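Local atomic coordinates of multisubunit Na+/H+ antiporter, E subunit (Anoxybacillus flavithermus, PDB entry 6Z16), a protein that forms the E subunit of a multisubunit Mrp-type antiporter, a membrane complex that probably exchanges sodium ions for protons across the cell membrane. Residues Pro88-Leu93 with Tyr129-Asn134; Thr104-Leu109 with Ser148-Ile153; Met1-Leu6 with Arg43-Arg48; Ile33-Leu38 with Phe49-Val54. One frame throughout, in Å; residues are numbered along the deposited sequence.

In the fold
The four contacts fall into two pairs. Interactions 3 and 4 come first along the chain, their segments alternating: 1-6, 33-38, 43-48, 49-54. Their centres are about 9 Å apart and they touch, tying together helices 3-18 and 24-40 and the start of helix 51-79 beside a bound lipid. Helix 51-79 then leads to the second half, where the segments of interactions 1 and 2 also alternate. Interaction 1 lies in the antiparallel sheet and interaction 2 between helices 100-111 and 141-156, with centres about 17 Å apart. Interactions 1 and 3, on opposite sides of the chain's centre, are about 39 Å apart between centres: the subunit is elongated, with a helical end and an alpha/beta end.

Interaction 1 of 4, residues Pro88-Leu93 with Tyr129-Asn134; sequences PAIFAL and YIHALN
F91 and I130 lie side by side, pointing off the same side of the sheet, and I130 CG2 rests over one face of the F91 ring, 3.6 Å from its centroid, in a CH-pi contact displaced toward the rim. At the edge of the same ring, in its plane, A132 CB comes 3.6 Å from F91 CE1. The ring is swung back over these neighbours because F91 CG stands between the backbone N and the carbonyl carbon (chi1 64°). A serine here would probably open a gap beside both methyls, leaving I130 CG2 to L93 CD2 and A132 CB to A89 CB. L93 CD2 adds a further contact, 3.7 Å from I130 CG2.

The backbones beneath belong to adjacent antiparallel strands of a three-stranded sheet, 89-94 at one side and 127-132 in the middle. F91 with I130 and A89 with A132 are hydrogen-bonded pairs. The F91 N to I130 O bond is the straightest of their four bonds (164°), while A132 N to A89 O is weak. I90, A92, Y129 and H131 project from the other face, where I90 CG1 meets the H131 ring near its plane, 3.5 Å from H131 CD2. A92 CB approaches Y129 CE1 at 3.6 Å.

Farther out, K146 of helix 141-156 lies against F91, L93 and I130. On the opposite face, H131 ND1 is hydrogen-bonded to H42 NE2 of a neighbouring antiporter subunit.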
# COMPACT_ATOMS: atom_id res chain seq x y z
N PRO E 88 26.59 -12.47 44.48
CA PRO E 88 26.08 -11.27 43.80
C PRO E 88 27.20 -10.30 43.45
O PRO E 88 28.31 -10.35 43.99
CB PRO E 88 25.15 -10.66 44.85
CG PRO E 88 25.79 -11.04 46.14
CD PRO E 88 26.38 -12.41 45.93
N ALA E 89 26.89 -9.40 42.52
CA ALA E 89 27.84 -8.36 42.16
C ALA E 89 27.08 -7.16 41.59
O ALA E 89 26.01 -7.32 41.01
CB ALA E 89 28.86 -8.86 41.13
N ILE E 90 27.64 -5.97 41.78
CA ILE E 90 27.23 -4.77 41.07
C ILE E 90 28.49 -4.11 40.53
O ILE E 90 29.43 -3.86 41.29
CB ILE E 90 26.44 -3.79 41.97
CG1 ILE E 90 25.09 -4.37 42.37
CG2 ILE E 90 26.24 -2.46 41.28
CD1 ILE E 90 24.35 -3.54 43.39
N PHE E 91 28.51 -3.85 39.23
CA PHE E 91 29.73 -3.35 38.61
C PHE E 91 29.40 -2.35 37.51
O PHE E 91 28.28 -2.31 36.98
CB PHE E 91 30.59 -4.51 38.07
CG PHE E 91 29.94 -5.30 36.96
CD1 PHE E 91 29.07 -6.33 37.24
CD2 PHE E 91 30.27 -5.06 35.64
CE1 PHE E 91 28.49 -7.07 36.23
CE2 PHE E 91 29.71 -5.80 34.62
CZ PHE E 91 28.82 -6.81 34.92
N ALA E 92 30.39 -1.53 37.19
CA ALA E 92 30.28 -0.51 36.16
C ALA E 92 30.82 -1.03 34.84
O ALA E 92 31.65 -1.94 34.79
CB ALA E 92 31.04 0.75 36.56
N LEU E 93 30.35 -0.42 33.76
CA LEU E 93 30.93 -0.69 32.47
C LEU E 93 30.95 0.61 31.68
O LEU E 93 29.96 1.36 31.71
CB LEU E 93 30.18 -1.79 31.72
CG LEU E 93 28.72 -1.63 31.29
CD1 LEU E 93 28.59 -1.17 29.84
CD2 LEU E 93 27.95 -2.90 31.54
N TYR E 129 25.80 0.97 35.19
CA TYR E 129 25.97 0.04 36.29
C TYR E 129 25.01 -1.13 36.09
O TYR E 129 23.99 -1.00 35.41
CB TYR E 129 25.71 0.75 37.62
CG TYR E 129 26.70 1.86 37.87
CD1 TYR E 129 27.94 1.60 38.42
CD2 TYR E 129 26.41 3.17 37.51
CE1 TYR E 129 28.85 2.62 38.65
CE2 TYR E 129 27.31 4.19 37.72
CZ TYR E 129 28.53 3.91 38.28
OH TYR E 129 29.43 4.92 38.50
N ILE E 130 25.37 -2.29 36.64
CA ILE E 130 24.65 -3.52 36.32
C ILE E 130 24.90 -4.54 37.43
O ILE E 130 26.01 -4.64 37.97
CB ILE E 130 25.06 -4.02 34.92
CG1 ILE E 130 24.35 -5.31 34.51
CG2 ILE E 130 26.55 -4.11 34.79
CD1 ILE E 130 24.43 -5.57 33.05
N HIS E 131 23.85 -5.28 37.77
CA HIS E 131 23.85 -6.25 38.85
C HIS E 131 24.00 -7.66 38.28
O HIS E 131 23.07 -8.19 37.66
CB HIS E 131 22.57 -6.12 39.68
CG HIS E 131 22.47 -7.09 40.81
ND1 HIS E 131 21.91 -8.35 40.66
CD2 HIS E 131 22.86 -7.01 42.10
CE1 HIS E 131 21.96 -8.98 41.82
NE2 HIS E 131 22.53 -8.19 42.71
N ALA E 132 25.16 -8.26 38.50
CA ALA E 132 25.41 -9.63 38.10
C ALA E 132 24.91 -10.61 39.16
O ALA E 132 25.18 -10.43 40.36
CB ALA E 132 26.90 -9.86 37.86
N LEU E 133 24.22 -11.65 38.71
CA LEU E 133 23.67 -12.66 39.61
C LEU E 133 24.76 -13.59 40.13
O LEU E 133 24.80 -13.89 41.33
CB LEU E 133 22.59 -13.46 38.89
CG LEU E 133 21.88 -14.51 39.74
CD1 LEU E 133 21.23 -13.83 40.91
CD2 LEU E 133 20.85 -15.25 38.91
N ASN E 134 25.63 -14.07 39.25
CA ASN E 134 26.78 -14.90 39.62
C ASN E 134 28.05 -14.11 39.36
O ASN E 134 28.35 -13.79 38.20
CB ASN E 134 26.79 -16.21 38.85
CG ASN E 134 25.75 -17.19 39.34
OD1 ASN E 134 25.57 -17.35 40.55
ND2 ASN E 134 25.06 -17.85 38.42

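Interaction 2 of 4, residues Thr104-Leu109 with Ser148-Ile153; sequences TVLAML and SFEKTI
L109 and F149 cross at about a right angle, the leucine laying its branched end over one face of the phenyl ring. From L109 CB, which is directed at helix 141-156, the chain runs to CG, 3.6 Å from F149 CD2. There it forks. L109 CD2 sits over the CG-CD2 side of the ring, offset toward the rim, 3.6 Å from F149 CG, and makes a CH-pi contact 21° off the ring normal. L109 CD1 goes toward the far rim, 4.0 Å from F149 CE2. With CG anti to the backbone nitrogen (chi1 176°), the leucine extends across the gap between the helices, where both methyls can engage the ring. An alanine at F149 would probably open a gap under L109 and leave its two methyls without the flat surface they rest on.

One turn further along the interface I153 takes over. I153 CD1 fits against L106, 3.8 Å from L106 CD1, and lies 4.1 Å from V105 CG1 as well. L106 CD2 passes the carboxylate of E150, 4.0 Å from E150 OE1, without any polar bond between the segments.

The short helical segments run roughly antiparallel, 146° between their directions and 10.5 Å apart at closest approach. From helix 51-79, F64 packs on V105 and L109, and I63 on L109 and F149, while L97, just before helix 100-111, covers L106, E150 and I153.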
# COMPACT_ATOMS: atom_id res chain seq x y z
N THR E 104 19.05 2.50 25.26
CA THR E 104 17.97 1.69 25.83
C THR E 104 17.83 0.34 25.14
O THR E 104 17.38 -0.60 25.79
CB THR E 104 16.63 2.44 25.81
OG1 THR E 104 15.68 1.70 26.58
CG2 THR E 104 16.09 2.58 24.43
N VAL E 105 18.26 0.18 23.88
CA VAL E 105 18.19 -1.16 23.33
C VAL E 105 19.36 -2.00 23.85
O VAL E 105 19.22 -3.21 24.04
CB VAL E 105 18.11 -1.16 21.79
CG1 VAL E 105 19.43 -0.79 21.13
CG2 VAL E 105 17.59 -2.49 21.27
N LEU E 106 20.49 -1.36 24.19
CA LEU E 106 21.56 -2.06 24.88
C LEU E 106 21.13 -2.49 26.27
O LEU E 106 21.40 -3.62 26.68
CB LEU E 106 22.81 -1.19 24.95
CG LEU E 106 24.01 -1.84 25.66
CD1 LEU E 106 24.47 -3.06 24.90
CD2 LEU E 106 25.15 -0.86 25.85
N ALA E 107 20.42 -1.61 26.98
CA ALA E 107 19.95 -1.94 28.32
C ALA E 107 18.88 -3.03 28.30
O ALA E 107 18.88 -3.92 29.16
CB ALA E 107 19.42 -0.69 29.01
N MET E 108 17.99 -2.99 27.31
CA MET E 108 16.94 -4.00 27.23
C MET E 108 17.48 -5.33 26.75
O MET E 108 16.93 -6.39 27.09
CB MET E 108 15.82 -3.49 26.31
CG MET E 108 14.54 -4.30 26.35
SD MET E 108 13.29 -3.56 25.30
CE MET E 108 12.95 -2.05 26.20
N LEU E 109 18.57 -5.32 25.98
CA LEU E 109 19.23 -6.57 25.62
C LEU E 109 20.03 -7.14 26.79
O LEU E 109 20.02 -8.36 27.00
CB LEU E 109 20.13 -6.35 24.40
CG LEU E 109 20.99 -7.50 23.90
CD1 LEU E 109 20.18 -8.76 23.68
CD2 LEU E 109 21.64 -7.08 22.59
N SER E 148 30.37 -7.61 22.26
CA SER E 148 29.86 -8.02 20.95
C SER E 148 28.47 -7.45 20.68
O SER E 148 28.16 -7.08 19.53
CB SER E 148 29.83 -9.55 20.84
OG SER E 148 28.82 -10.10 21.66
N PHE E 149 27.64 -7.36 21.72
CA PHE E 149 26.31 -6.76 21.59
C PHE E 149 26.39 -5.29 21.20
O PHE E 149 25.71 -4.85 20.27
CB PHE E 149 25.52 -6.90 22.89
CG PHE E 149 24.95 -8.27 23.12
CD1 PHE E 149 24.89 -9.20 22.10
CD2 PHE E 149 24.43 -8.61 24.36
CE1 PHE E 149 24.35 -10.46 22.31
CE2 PHE E 149 23.88 -9.86 24.58
CZ PHE E 149 23.85 -10.79 23.56
N GLU E 150 27.23 -4.52 21.89
CA GLU E 150 27.33 -3.11 21.55
C GLU E 150 28.11 -2.90 20.26
O GLU E 150 27.91 -1.87 19.61
CB GLU E 150 27.95 -2.31 22.69
CG GLU E 150 29.42 -2.53 22.95
CD GLU E 150 29.88 -1.78 24.18
OE1 GLU E 150 29.03 -1.23 24.90
OE2 GLU E 150 31.11 -1.73 24.43
N LYS E 151 28.93 -3.86 19.84
CA LYS E 151 29.51 -3.82 18.50
C LYS E 151 28.44 -3.95 17.43
O LYS E 151 28.44 -3.21 16.43
CB LYS E 151 30.55 -4.93 18.36
CG LYS E 151 31.32 -4.92 17.05
CD LYS E 151 32.22 -6.14 16.96
CE LYS E 151 33.40 -6.02 17.92
NZ LYS E 151 34.34 -7.16 17.78
N THR E 152 27.51 -4.90 17.62
CA THR E 152 26.41 -5.05 16.68
C THR E 152 25.49 -3.83 16.69
O THR E 152 24.99 -3.42 15.64
CB THR E 152 25.64 -6.33 17.00
OG1 THR E 152 26.56 -7.42 17.12
CG2 THR E 152 24.67 -6.67 15.89
N ILE E 153 25.31 -3.21 17.86
CA ILE E 153 24.50 -2.00 17.97
C ILE E 153 25.19 -0.82 17.28
O ILE E 153 24.53 0.02 16.65
CB ILE E 153 24.17 -1.73 19.45
CG1 ILE E 153 23.18 -2.78 19.96
CG2 ILE E 153 23.62 -0.35 19.69
CD1 ILE E 153 22.96 -2.77 21.44

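Interaction 3 of 4, residues Met1-Leu6 with Arg43-Arg48; sequences MAFQIL and RFFHSR. With PTY (phosphatidylethanolamine), chain B.
Q4 and F45 make the close-packed part of this contact. The glutamine slides past the phenylalanine in the opposite direction, its CG over one face of the ring, 3.9 Å from the F45 centroid, with the amide turned 51° from the ring plane. Q4 CG stands anti to the carbonyl carbon (chi1 -55°) and the chain is extended beyond it, which carries the amide past the ring to the backbone of the 43-48 loop. There Q4 NE2 donates to R48 O at 2.8 Å, approaching from above the carbonyl plane rather than along a lone pair. Q4 OE1 also lies close to R48 O, so the exact placement of the amide is uncertain. F3 comes in at about a right angle to F45 and meets it at the ring edge, F3 CD2 lying 3.8 Å from F45 CE1. The other face of F45 is covered by the bound phosphatidylethanolamine through its C5, so this ring is sandwiched between glutamine and lipid.

Around M1 and along S47 and R48 the packing thins out. M1 and R48 are exposed, and M1 CG merely leans on S47, 3.3 Å from S47 OG, while the guanidinium end of R48 leads away from helix 3-18. H46 is exposed too, yet the lipid amine N1 gives H46 ND1 a weak hydrogen bond at 3.5 Å. A2 of a second copy of this protein packs against F3.

F3, L7, F44, F45 and H46 form a phosphatidylethanolamine pocket, in which residues of helix 3-18 and of the loop between helices 24-40 and 51-79 line the headgroup and glycerol region.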
# COMPACT_ATOMS: atom_id res chain seq x y z
N MET E 1 18.41 6.36 6.24
CA MET E 1 18.19 4.93 6.09
C MET E 1 16.72 4.64 5.91
O MET E 1 16.33 3.58 5.44
CB MET E 1 18.73 4.17 7.29
CG MET E 1 20.23 4.27 7.49
SD MET E 1 20.79 3.25 8.86
CE MET E 1 20.14 4.17 10.26
N ALA E 2 15.89 5.59 6.34
CA ALA E 2 14.46 5.54 6.10
C ALA E 2 14.07 6.29 4.84
O ALA E 2 13.02 6.02 4.26
CB ALA E 2 13.71 6.12 7.29
N PHE E 3 14.91 7.24 4.42
CA PHE E 3 14.66 7.98 3.19
C PHE E 3 14.76 7.08 1.98
O PHE E 3 13.98 7.22 1.03
CB PHE E 3 15.65 9.14 3.08
CG PHE E 3 15.44 9.99 1.87
CD1 PHE E 3 14.36 10.84 1.79
CD2 PHE E 3 16.36 9.98 0.84
CE1 PHE E 3 14.17 11.64 0.68
CE2 PHE E 3 16.18 10.78 -0.27
CZ PHE E 3 15.08 11.61 -0.35
N GLN E 4 15.69 6.12 2.01
CA GLN E 4 15.81 5.17 0.91
C GLN E 4 14.62 4.23 0.87
O GLN E 4 14.16 3.86 -0.22
CB GLN E 4 17.09 4.37 1.08
CG GLN E 4 18.31 5.22 1.20
CD GLN E 4 19.53 4.38 1.41
OE1 GLN E 4 19.46 3.16 1.36
NE2 GLN E 4 20.65 5.02 1.69
N ILE E 5 14.08 3.87 2.03
CA ILE E 5 12.92 2.99 2.06
C ILE E 5 11.69 3.73 1.54
O ILE E 5 10.92 3.19 0.74
CB ILE E 5 12.69 2.45 3.47
CG1 ILE E 5 13.95 1.76 3.98
CG2 ILE E 5 11.56 1.44 3.47
CD1 ILE E 5 13.88 1.36 5.43
N LEU E 6 11.53 4.99 1.95
CA LEU E 6 10.44 5.83 1.44
C LEU E 6 10.59 6.07 -0.05
O LEU E 6 9.59 6.12 -0.79
CB LEU E 6 10.42 7.16 2.20
CG LEU E 6 9.33 8.14 1.79
CD1 LEU E 6 7.95 7.62 2.15
CD2 LEU E 6 9.58 9.49 2.39
N ARG E 43 25.77 5.87 -4.52
CA ARG E 43 26.82 6.85 -4.29
C ARG E 43 26.27 8.15 -3.72
O ARG E 43 26.93 8.80 -2.90
CB ARG E 43 27.56 7.12 -5.60
CG ARG E 43 28.79 7.98 -5.46
CD ARG E 43 29.41 8.31 -6.80
NE ARG E 43 30.61 9.11 -6.63
CZ ARG E 43 30.62 10.43 -6.51
NH1 ARG E 43 29.48 11.11 -6.53
NH2 ARG E 43 31.76 11.08 -6.36
N PHE E 44 25.06 8.53 -4.13
CA PHE E 44 24.52 9.83 -3.72
C PHE E 44 24.07 9.83 -2.27
O PHE E 44 24.17 10.86 -1.60
CB PHE E 44 23.35 10.20 -4.63
CG PHE E 44 23.73 10.35 -6.06
CD1 PHE E 44 24.41 11.48 -6.50
CD2 PHE E 44 23.40 9.37 -6.98
CE1 PHE E 44 24.76 11.62 -7.82
CE2 PHE E 44 23.75 9.51 -8.31
CZ PHE E 44 24.42 10.63 -8.73
N PHE E 45 23.58 8.69 -1.78
CA PHE E 45 23.16 8.60 -0.39
C PHE E 45 24.37 8.60 0.53
O PHE E 45 25.52 8.42 0.10
CB PHE E 45 22.32 7.34 -0.18
CG PHE E 45 21.06 7.32 -0.97
CD1 PHE E 45 19.97 8.07 -0.58
CD2 PHE E 45 20.96 6.56 -2.13
CE1 PHE E 45 18.80 8.07 -1.31
CE2 PHE E 45 19.79 6.55 -2.86
CZ PHE E 45 18.71 7.30 -2.46
N HIS E 46 24.12 8.82 1.81
CA HIS E 46 25.21 9.00 2.76
C HIS E 46 25.40 7.84 3.72
O HIS E 46 26.54 7.53 4.07
CB HIS E 46 25.00 10.29 3.57
CG HIS E 46 25.08 11.54 2.74
ND1 HIS E 46 23.98 12.09 2.12
CD2 HIS E 46 26.13 12.33 2.42
CE1 HIS E 46 24.35 13.18 1.47
NE2 HIS E 46 25.65 13.34 1.63
N SER E 47 24.32 7.19 4.15
CA SER E 47 24.44 6.22 5.24
C SER E 47 24.88 4.84 4.75
O SER E 47 26.01 4.42 5.00
CB SER E 47 23.11 6.13 5.98
OG SER E 47 22.08 5.68 5.12
N ARG E 48 24.01 4.16 4.00
CA ARG E 48 24.15 2.73 3.71
C ARG E 48 23.08 2.31 2.73
O ARG E 48 21.98 2.86 2.76
CB ARG E 48 24.04 1.90 5.00
CG ARG E 48 24.26 0.39 4.87
CD ARG E 48 25.67 0.08 4.42
NE ARG E 48 25.98 -1.35 4.45
CZ ARG E 48 27.10 -1.87 3.98
NH1 ARG E 48 28.03 -1.08 3.45
NH2 ARG E 48 27.32 -3.18 4.05
C1 PTY B . 17.57 12.67 -4.41
C2 PTY B . 19.78 11.62 1.34
C3 PTY B . 20.58 12.67 0.55
O4 PTY B . 16.41 13.07 -3.64
C5 PTY B . 19.34 10.95 -3.88
C6 PTY B . 17.87 11.24 -4.04
O7 PTY B . 17.16 10.28 -4.90
C8 PTY B . 17.32 10.27 -6.25
O10 PTY B . 18.25 10.74 -6.83
C11 PTY B . 16.16 9.59 -6.91
C12 PTY B . 14.83 10.08 -6.36
C13 PTY B . 13.89 10.63 -7.42
C14 PTY B . 13.40 9.59 -8.41
C15 PTY B . 12.35 10.13 -9.37
C16 PTY B . 11.10 10.63 -8.67
C17 PTY B . 10.12 11.34 -9.58
C18 PTY B . 9.54 10.47 -10.69
C19 PTY B . 8.51 11.17 -11.55
C20 PTY B . 7.32 11.71 -10.78
C30 PTY B . 15.63 14.02 -4.15
C31 PTY B . 14.49 14.31 -3.22
O30 PTY B . 15.82 14.55 -5.20
C32 PTY B . 13.31 13.36 -3.39
C33 PTY B . 12.61 13.51 -4.73
C34 PTY B . 11.22 12.89 -4.77
C35 PTY B . 10.46 13.22 -6.04
C36 PTY B . 9.01 12.77 -6.03
C37 PTY B . 8.17 13.44 -4.95
P1 PTY B . 20.51 12.41 -2.10
O11 PTY B . 19.88 12.85 -0.71
O12 PTY B . 21.76 11.95 -1.83
O13 PTY B . 20.44 13.46 -3.03
O14 PTY B . 19.71 11.26 -2.52
N1 PTY B . 20.72 10.83 2.15

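Interaction 4 of 4, residues Ile33-Leu38 with Phe49-Val54; sequences IGLFIL and FYLVPV
L35 carries its CG anti to the backbone nitrogen (chi1 180°), and Y50 CG stands between the backbone N and the carbonyl carbon (chi1 73°); these two torsions bring L35 CD1 up to the tyrosine ring. The contact closes a loop between consecutive helices, 24-40 and the first part of 51-79, both predicted to lie in the membrane, with F49 and Y50 just ahead of the second.

L35 CD1 is the shared point. It lies 3.7 Å from F49 CZ, the two side chains crossing at about a right angle, and 4.0 Å from L51 CD1 at the start of helix 51-79. The same methyl comes 3.8 Å from Y50 CZ and 3.3 Å from Y50 OH, so one leucine branch is lodged among three side chains. L38, one turn on, adds to this: its CD2 approaches Y50 CE1 at 4.0 Å, and its backbone passes F49 CE1.

Around this cluster, L7 and L11 of helix 3-18 pack on L38, and F39 meets F49 edge-to-face. No hydrogen bond joins the two segments, but the phenol of Y50 has polar partners beyond them: its OH is hydrogen-bonded to N8 OD1 and to Y31 OH.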
# COMPACT_ATOMS: atom_id res chain seq x y z
N ILE E 33 12.04 -3.48 -8.78
CA ILE E 33 12.69 -2.60 -9.75
C ILE E 33 13.33 -1.40 -9.06
O ILE E 33 14.48 -1.04 -9.34
CB ILE E 33 11.68 -2.17 -10.83
CG1 ILE E 33 11.22 -3.38 -11.64
CG2 ILE E 33 12.28 -1.17 -11.78
CD1 ILE E 33 10.03 -3.09 -12.49
N GLY E 34 12.62 -0.81 -8.10
CA GLY E 34 13.18 0.29 -7.34
C GLY E 34 14.33 -0.12 -6.44
O GLY E 34 15.23 0.67 -6.18
N LEU E 35 14.32 -1.38 -5.97
CA LEU E 35 15.45 -1.90 -5.21
C LEU E 35 16.70 -1.97 -6.08
O LEU E 35 17.80 -1.58 -5.65
CB LEU E 35 15.10 -3.28 -4.65
CG LEU E 35 16.14 -4.03 -3.82
CD1 LEU E 35 16.50 -3.27 -2.57
CD2 LEU E 35 15.62 -5.41 -3.48
N PHE E 36 16.54 -2.41 -7.33
CA PHE E 36 17.66 -2.43 -8.27
C PHE E 36 18.16 -1.02 -8.58
O PHE E 36 19.37 -0.77 -8.63
CB PHE E 36 17.26 -3.15 -9.56
CG PHE E 36 17.04 -4.63 -9.40
CD1 PHE E 36 17.52 -5.32 -8.30
CD2 PHE E 36 16.33 -5.33 -10.37
CE1 PHE E 36 17.30 -6.67 -8.16
CE2 PHE E 36 16.12 -6.69 -10.24
CZ PHE E 36 16.60 -7.36 -9.13
N ILE E 37 17.22 -0.08 -8.75
CA ILE E 37 17.57 1.30 -9.09
C ILE E 37 18.30 1.99 -7.95
O ILE E 37 19.31 2.67 -8.16
CB ILE E 37 16.30 2.06 -9.52
CG1 ILE E 37 15.81 1.50 -10.84
CG2 ILE E 37 16.55 3.53 -9.67
CD1 ILE E 37 14.44 1.90 -11.16
N LEU E 38 17.83 1.81 -6.71
CA LEU E 38 18.56 2.32 -5.56
C LEU E 38 19.88 1.60 -5.34
O LEU E 38 20.78 2.18 -4.72
CB LEU E 38 17.74 2.22 -4.28
CG LEU E 38 16.87 3.40 -3.87
CD1 LEU E 38 15.65 3.53 -4.71
CD2 LEU E 38 16.49 3.22 -2.44
N PHE E 49 23.37 1.35 1.86
CA PHE E 49 22.32 0.68 1.12
C PHE E 49 21.43 -0.08 2.10
O PHE E 49 21.92 -0.87 2.92
CB PHE E 49 22.92 -0.24 0.07
CG PHE E 49 21.90 -0.94 -0.76
CD1 PHE E 49 21.10 -0.23 -1.62
CD2 PHE E 49 21.77 -2.31 -0.71
CE1 PHE E 49 20.15 -0.86 -2.39
CE2 PHE E 49 20.84 -2.96 -1.49
CZ PHE E 49 20.02 -2.23 -2.33
N TYR E 50 20.11 0.14 2.01
CA TYR E 50 19.23 -0.03 3.15
C TYR E 50 18.93 -1.47 3.52
O TYR E 50 18.19 -1.69 4.49
CB TYR E 50 17.91 0.71 2.92
CG TYR E 50 16.95 0.09 1.92
CD1 TYR E 50 17.06 0.38 0.57
CD2 TYR E 50 15.91 -0.73 2.34
CE1 TYR E 50 16.17 -0.17 -0.33
CE2 TYR E 50 15.03 -1.27 1.44
CZ TYR E 50 15.17 -0.99 0.11
OH TYR E 50 14.27 -1.54 -0.77
N LEU E 51 19.45 -2.47 2.80
CA LEU E 51 19.14 -3.84 3.19
C LEU E 51 19.97 -4.28 4.39
O LEU E 51 19.48 -5.08 5.20
CB LEU E 51 19.34 -4.79 2.02
CG LEU E 51 18.40 -4.61 0.83
CD1 LEU E 51 18.76 -5.60 -0.26
CD2 LEU E 51 16.94 -4.78 1.23
N VAL E 52 21.19 -3.76 4.52
CA VAL E 52 22.06 -4.16 5.64
C VAL E 52 21.50 -3.76 7.00
O VAL E 52 21.55 -4.59 7.92
CB VAL E 52 23.50 -3.67 5.39
CG1 VAL E 52 24.43 -4.04 6.53
CG2 VAL E 52 24.01 -4.20 4.06
N PRO E 53 20.93 -2.55 7.22
CA PRO E 53 20.23 -2.33 8.49
C PRO E 53 19.01 -3.22 8.71
O PRO E 53 18.74 -3.58 9.86
CB PRO E 53 19.84 -0.85 8.43
CG PRO E 53 20.85 -0.24 7.58
CD PRO E 53 21.11 -1.25 6.52
N VAL E 54 18.31 -3.62 7.65
CA VAL E 54 17.17 -4.53 7.81
C VAL E 54 17.64 -5.91 8.28
O VAL E 54 17.06 -6.49 9.21
CB VAL E 54 16.36 -4.61 6.51
CG1 VAL E 54 15.23 -5.62 6.62
CG2 VAL E 54 15.80 -3.25 6.15